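Local structure of hypothetical protein (Pseudomonas aeruginosa, 2H1T) at residues R142-A147 against Y158-G163; L101-W106 against R130-E135. The protein is of unknown function but probably binds glycolipids or takes part in glycolipid metabolism. All coordinates share one frame; numbering follows the deposited sequence. Where two conformers were deposited one is given.

Interaction 1 (R142-A147 against Y158-G163)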
loop_
_atom_site.group_PDB
_atom_site.type_symbol
_atom_site.label_atom_id
_atom_site.label_comp_id
_atom_site.label_asym_id
_atom_site.label_seq_id
_atom_site.Cartn_x
_atom_site.Cartn_y
_atom_site.Cartn_z
ATOM N N ARG A 142 -18.147 13.838 -6.843
ATOM C CA ARG A 142 -18.900 14.703 -7.736
ATOM C C ARG A 142 -19.785 13.924 -8.648
ATOM O O ARG A 142 -19.483 12.760 -9.007
ATOM C CB ARG A 142 -17.986 15.591 -8.547
ATOM C CG ARG A 142 -17.066 14.852 -9.457
ATOM C CD ARG A 142 -16.032 15.776 -10.097
ATOM N NE ARG A 142 -14.960 14.996 -10.737
ATOM C CZ ARG A 142 -15.040 14.454 -11.944
ATOM N NH1 ARG A 142 -16.140 14.583 -12.672
ATOM N NH2 ARG A 142 -14.003 13.780 -12.447
ATOM N N SER A 143 -20.884 14.563 -9.031
ATOM C CA SER A 143 -21.802 13.941 -9.973
ATOM C C SER A 143 -21.166 13.751 -11.359
ATOM O O SER A 143 -20.440 14.616 -11.855
ATOM C CB SER A 143 -23.078 14.766 -10.084
ATOM O OG SER A 143 -23.992 14.092 -10.907
HETATM N N MSE A 144 -21.446 12.606 -11.984
HETATM C CA MSE A 144 -20.910 12.298 -13.315
HETATM C C MSE A 144 -21.907 11.489 -14.150
HETATM O O MSE A 144 -22.402 10.446 -13.702
HETATM C CB MSE A 144 -19.597 11.523 -13.222
HETATM C CG MSE A 144 -18.990 11.253 -14.544
HETATM SE SE MSE A 144 -17.514 10.085 -14.365
HETATM C CE MSE A 144 -16.291 11.384 -13.648
ATOM N N ARG A 145 -22.202 11.999 -15.337
ATOM C CA ARG A 145 -23.107 11.358 -16.273
ATOM C C ARG A 145 -22.396 10.192 -16.969
ATOM O O ARG A 145 -21.283 10.338 -17.457
ATOM C CB ARG A 145 -23.639 12.375 -17.291
ATOM C CG ARG A 145 -24.614 13.398 -16.680
ATOM C CD ARG A 145 -24.957 14.542 -17.617
ATOM N NE ARG A 145 -25.478 14.028 -18.879
ATOM C CZ ARG A 145 -24.906 14.172 -20.070
ATOM N NH1 ARG A 145 -23.801 14.897 -20.239
ATOM N NH2 ARG A 145 -25.489 13.620 -21.124
ATOM N N GLN A 146 -23.057 9.037 -16.966
ATOM C CA GLN A 146 -22.496 7.805 -17.505
ATOM C C GLN A 146 -23.577 7.108 -18.303
ATOM O O GLN A 146 -24.748 7.336 -18.073
ATOM C CB GLN A 146 -22.028 6.896 -16.388
ATOM C CG GLN A 146 -20.982 7.513 -15.485
ATOM C CD GLN A 146 -20.504 6.591 -14.412
ATOM O OE1 GLN A 146 -21.091 5.520 -14.165
ATOM N NE2 GLN A 146 -19.384 6.961 -13.791
ATOM N N ALA A 147 -23.186 6.226 -19.219
ATOM C CA ALA A 147 -24.168 5.335 -19.848
ATOM C C ALA A 147 -23.731 3.880 -19.789
ATOM O O ALA A 147 -22.520 3.558 -19.878
ATOM C CB ALA A 147 -24.437 5.738 -21.292
ATOM N N TYR A 158 -19.800 0.435 -21.353
ATOM C CA TYR A 158 -19.740 1.552 -20.420
ATOM C C TYR A 158 -19.278 2.785 -21.234
ATOM O O TYR A 158 -18.386 2.672 -22.057
ATOM C CB TYR A 158 -18.752 1.281 -19.243
ATOM C CG TYR A 158 -18.498 2.574 -18.513
ATOM C CD1 TYR A 158 -19.389 3.027 -17.539
ATOM C CD2 TYR A 158 -17.440 3.424 -18.900
ATOM C CE1 TYR A 158 -19.175 4.297 -16.929
ATOM C CE2 TYR A 158 -17.264 4.668 -18.345
ATOM C CZ TYR A 158 -18.142 5.101 -17.361
ATOM O OH TYR A 158 -17.913 6.349 -16.780
ATOM N N GLU A 159 -19.870 3.946 -21.014
ATOM C CA GLU A 159 -19.410 5.205 -21.614
ATOM C C GLU A 159 -19.428 6.377 -20.611
ATOM O O GLU A 159 -20.410 6.579 -19.894
ATOM C CB GLU A 159 -20.291 5.598 -22.797
ATOM C CG GLU A 159 -20.499 4.506 -23.839
ATOM C CD GLU A 159 -21.474 4.884 -24.922
ATOM O OE1 GLU A 159 -21.059 5.565 -25.898
ATOM O OE2 GLU A 159 -22.652 4.478 -24.812
ATOM N N ASN A 160 -18.373 7.177 -20.618
ATOM C CA ASN A 160 -18.415 8.507 -20.008
ATOM C C ASN A 160 -19.269 9.451 -20.842
ATOM O O ASN A 160 -19.106 9.530 -22.080
ATOM C CB ASN A 160 -17.005 9.094 -19.933
ATOM C CG ASN A 160 -16.986 10.524 -19.379
ATOM O OD1 ASN A 160 -17.096 11.514 -20.137
ATOM N ND2 ASN A 160 -16.818 10.643 -18.061
ATOM N N LEU A 161 -20.117 10.216 -20.171
ATOM C CA LEU A 161 -20.909 11.216 -20.869
ATOM C C LEU A 161 -20.444 12.636 -20.617
ATOM O O LEU A 161 -21.081 13.570 -21.096
ATOM C CB LEU A 161 -22.405 11.048 -20.564
ATOM C CG LEU A 161 -23.070 9.726 -20.926
ATOM C CD1 LEU A 161 -24.588 9.812 -20.750
ATOM C CD2 LEU A 161 -22.777 9.320 -22.320
ATOM N N GLU A 162 -19.331 12.858 -19.923
ATOM C CA GLU A 162 -18.995 14.257 -19.590
ATOM C C GLU A 162 -18.019 14.955 -20.533
ATOM O O GLU A 162 -17.826 16.176 -20.424
ATOM C CB GLU A 162 -18.503 14.403 -18.146
ATOM C CG GLU A 162 -19.461 13.917 -17.100
ATOM C CD GLU A 162 -20.558 14.895 -16.734
ATOM O OE1 GLU A 162 -20.435 16.104 -17.004
ATOM O OE2 GLU A 162 -21.560 14.459 -16.141
ATOM N N GLY A 163 -17.431 14.228 -21.485
ATOM C CA GLY A 163 -16.569 14.868 -22.478
ATOM C C GLY A 163 -15.324 14.108 -22.872
ATOM O O GLY A 163 -14.835 14.314 -23.984
HETATM O O HOH W 1 -22.610 17.028 -17.971
#
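Ala147 and Glu159 face each other as an antiparallel hydrogen-bonded pair, and this is the close-packed end of the contact. Ala147 N binds Glu159 O at 2.9 Å. Glu159 N returns a bond to Ala147 O. Both carboxylate oxygens of Glu159 are held from outside, by Lys167 and Arg126. On the face with Gln146 and Asn160, the Gln146 amide meets the Tyr158 ring at its edge, with the two planes 87° apart. Gln146 NE2 is held by Asp104. Tyr158 OH bonds to a methylpentanediol probably carried over from the crystallisation liquor. The two strands, 142-152 and 155-160, form a beta hairpin, and past Asn160 the second one leaves the sheet. Asn160 OD1 accepts from Glu162 N at 2.6 Å, an Asx turn. The turn carries Leu161 over the first strand, where Leu161 N still reaches Arg145 O and Leu161 CD2 lies 4.1 Å from Ala147 CB. On the solvent side the firm grip is Glu162 OE2, which takes Arg145 N at 2.7 Å through its anti lone pair; a bend at chi2 (-82°) brings it there. The rest is looser. The Arg145 guanidinium has Leu161 CB over one face. A water bound to Glu162 OE1 makes only a weak bond to Arg145 NH1.

Interaction 2 (L101-W106 against R130-E135); sequences LDIDIW and RALYIE
Trp106 and Tyr133 both set CG opposite the backbone N (chi1 166° and 174°), which lays the two side chains alongside each other, pointing the same way. Tyr133 OH comes within 3.4 Å of Trp106 CB. The same hydroxyl donates to Glu135 OE1 at 2.8 Å, on the anti side of the carboxylate. This bond ties down the ring's outer end. Glu135 runs out extended beside the indole, with its CG 3.6 Å from Trp106 CD1. Trp106 NE1 is bound by Glu40. Further back on this face, the Asp104 carboxylate stands at 82° to the Tyr133 ring, and its polar end is taken up by Gln146 of the next strand.

The other face is apolar. Ile103 CD1 touches Ile134 CD1 at 3.7 Å, while Ile103 CG1 packs more loosely on Leu132 CB.

The backbones run parallel. Leu132 N binds Asp102 O at 2.7 Å. Ile134 N binds Asp104 O. Asp104 N and Trp106 N return bonds to Leu132 O and Ile134 O. At the start of the pair a water links Leu101 N, Asp102 OD2 and Arg130 O.

This is the strand pair of a beta-alpha-beta unit, joined through helix 113-119. That helix packs on Asp102 through Phe114 and Pro115, and its Arg118 forms a salt bridge with Asp102. The isoleucine face lies against strand 60-69 of the antiparallel sheet, meeting Leu60, Ala63 and Phe65. Trp14 of the second subunit meets the Trp106 ring. Strand 102-106 is outermost in its own sheet within the chain, and strand 142-152 flanks strand 126-135 on the side away from it.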
loop_
_atom_site.group_PDB
_atom_site.type_symbol
_atom_site.label_atom_id
_atom_site.label_comp_id
_atom_site.label_asym_id
_atom_site.label_seq_id
_atom_site.Cartn_x
_atom_site.Cartn_y
_atom_site.Cartn_z
ATOM N N LEU A 101 -28.010 7.895 -7.952
ATOM C CA LEU A 101 -28.478 6.666 -7.290
ATOM C C LEU A 101 -27.348 5.654 -6.980
ATOM O O LEU A 101 -27.534 4.767 -6.123
ATOM C CB LEU A 101 -29.496 5.955 -8.198
ATOM C CG LEU A 101 -30.735 6.770 -8.597
ATOM C CD1 LEU A 101 -31.653 5.945 -9.495
ATOM C CD2 LEU A 101 -31.460 7.259 -7.394
ATOM N N ASP A 102 -26.229 5.749 -7.727
ATOM C CA ASP A 102 -25.118 4.802 -7.642
ATOM C C ASP A 102 -23.825 5.585 -7.364
ATOM O O ASP A 102 -23.682 6.762 -7.757
ATOM C CB ASP A 102 -24.948 3.977 -8.914
ATOM C CG ASP A 102 -26.249 3.502 -9.473
ATOM O OD1 ASP A 102 -26.901 2.589 -8.869
ATOM O OD2 ASP A 102 -26.641 4.079 -10.506
ATOM N N ILE A 103 -22.914 4.919 -6.685
ATOM C CA ILE A 103 -21.558 5.414 -6.469
ATOM C C ILE A 103 -20.635 4.712 -7.486
ATOM O O ILE A 103 -20.878 3.568 -7.870
ATOM C CB ILE A 103 -21.090 5.160 -5.004
ATOM C CG1 ILE A 103 -21.618 6.257 -4.090
ATOM C CG2 ILE A 103 -19.582 5.184 -4.855
ATOM C CD1 ILE A 103 -21.111 6.131 -2.623
ATOM N N ASP A 104 -19.609 5.433 -7.919
ATOM C CA ASP A 104 -18.521 4.902 -8.736
ATOM C C ASP A 104 -17.222 5.344 -8.052
ATOM O O ASP A 104 -16.931 6.541 -7.932
ATOM C CB ASP A 104 -18.628 5.443 -10.162
ATOM C CG ASP A 104 -17.497 4.978 -11.078
ATOM O OD1 ASP A 104 -16.532 4.289 -10.619
ATOM O OD2 ASP A 104 -17.562 5.326 -12.293
ATOM N N ILE A 105 -16.472 4.365 -7.575
ATOM C CA ILE A 105 -15.208 4.608 -6.853
ATOM C C ILE A 105 -14.129 4.285 -7.864
ATOM O O ILE A 105 -14.161 3.207 -8.450
ATOM C CB ILE A 105 -15.022 3.612 -5.672
ATOM C CG1 ILE A 105 -16.049 3.833 -4.543
ATOM C CG2 ILE A 105 -13.609 3.745 -5.110
ATOM C CD1 ILE A 105 -16.354 2.589 -3.722
ATOM N N TRP A 106 -13.150 5.175 -8.006
ATOM C CA TRP A 106 -11.875 4.887 -8.718
ATOM C C TRP A 106 -10.819 4.706 -7.630
ATOM O O TRP A 106 -10.761 5.498 -6.691
ATOM C CB TRP A 106 -11.439 6.044 -9.657
ATOM C CG TRP A 106 -10.015 5.904 -10.113
ATOM C CD1 TRP A 106 -8.876 6.481 -9.561
ATOM C CD2 TRP A 106 -9.545 5.073 -11.191
ATOM N NE1 TRP A 106 -7.745 6.028 -10.227
ATOM C CE2 TRP A 106 -8.130 5.181 -11.233
ATOM C CE3 TRP A 106 -10.182 4.223 -12.096
ATOM C CZ2 TRP A 106 -7.356 4.492 -12.167
ATOM C CZ3 TRP A 106 -9.403 3.538 -13.032
ATOM C CH2 TRP A 106 -8.011 3.680 -13.053
ATOM N N ARG A 130 -26.789 9.102 -13.578
ATOM C CA ARG A 130 -26.004 10.080 -12.854
ATOM C C ARG A 130 -25.314 9.381 -11.679
ATOM O O ARG A 130 -25.942 8.969 -10.684
ATOM C CB ARG A 130 -26.879 11.265 -12.449
ATOM C CG ARG A 130 -26.102 12.418 -11.812
ATOM C CD ARG A 130 -27.013 13.568 -11.313
ATOM N NE ARG A 130 -27.687 14.212 -12.417
ATOM C CZ ARG A 130 -27.089 15.024 -13.298
ATOM N NH1 ARG A 130 -25.785 15.347 -13.203
ATOM N NH2 ARG A 130 -27.798 15.520 -14.307
ATOM N N ALA A 131 -24.010 9.167 -11.825
ATOM C CA ALA A 131 -23.259 8.443 -10.838
ATOM C C ALA A 131 -22.568 9.403 -9.887
ATOM O O ALA A 131 -22.111 10.473 -10.286
ATOM C CB ALA A 131 -22.194 7.539 -11.514
ATOM N N LEU A 132 -22.472 9.038 -8.624
ATOM C CA LEU A 132 -21.637 9.824 -7.694
ATOM C C LEU A 132 -20.192 9.309 -7.719
ATOM O O LEU A 132 -19.863 8.259 -7.175
ATOM C CB LEU A 132 -22.261 9.836 -6.284
ATOM C CG LEU A 132 -21.564 10.658 -5.240
ATOM C CD1 LEU A 132 -21.526 12.161 -5.662
ATOM C CD2 LEU A 132 -22.286 10.487 -3.871
ATOM N N TYR A 133 -19.325 10.057 -8.394
ATOM C CA TYR A 133 -17.977 9.586 -8.723
ATOM C C TYR A 133 -17.069 10.055 -7.599
ATOM O O TYR A 133 -16.997 11.260 -7.298
ATOM C CB TYR A 133 -17.518 10.176 -10.035
ATOM C CG TYR A 133 -16.074 9.855 -10.383
ATOM C CD1 TYR A 133 -15.695 8.546 -10.732
ATOM C CD2 TYR A 133 -15.093 10.848 -10.388
ATOM C CE1 TYR A 133 -14.374 8.230 -11.071
ATOM C CE2 TYR A 133 -13.777 10.528 -10.727
ATOM C CZ TYR A 133 -13.428 9.229 -11.060
ATOM O OH TYR A 133 -12.095 8.963 -11.369
ATOM N N ILE A 134 -16.374 9.100 -6.992
ATOM C CA ILE A 134 -15.478 9.353 -5.841
ATOM C C ILE A 134 -14.130 8.717 -6.201
ATOM O O ILE A 134 -14.011 7.501 -6.324
ATOM C CB ILE A 134 -16.038 8.702 -4.542
ATOM C CG1 ILE A 134 -17.484 9.131 -4.336
ATOM C CG2 ILE A 134 -15.157 9.094 -3.295
ATOM C CD1 ILE A 134 -18.258 8.365 -3.264
ATOM N N GLU A 135 -13.137 9.574 -6.386
ATOM C CA GLU A 135 -11.799 9.177 -6.807
ATOM C C GLU A 135 -10.891 9.157 -5.604
ATOM O O GLU A 135 -10.649 10.208 -4.977
ATOM C CB GLU A 135 -11.313 10.142 -7.878
ATOM C CG GLU A 135 -10.080 9.763 -8.587
ATOM C CD GLU A 135 -9.682 10.824 -9.626
ATOM O OE1 GLU A 135 -10.436 11.045 -10.614
ATOM O OE2 GLU A 135 -8.602 11.412 -9.449
HETATM O O HOH W 2 -27.277 6.730 -10.689
#

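Interaction 2 comes first along the chain and closes before interaction 1 opens. Their centres are about 10 Å apart. Both belong to one mixed sheet, in which strands 102-106, 126-135, 142-152 and 155-160 lie side by side in that order. The sheet thus passes from a parallel pair to a hairpin. Strands 126-135 and 142-152 join the two contacts. Arg142 O lies 2.8 Å from Tyr133 N, and Met144 O is equally close to Ala131 N. Met144 CE packs on the Tyr133 ring. Tyr133 and Tyr158 each lie close to bound methylpentanediol, which may mark a small-molecule pocket on this sheet.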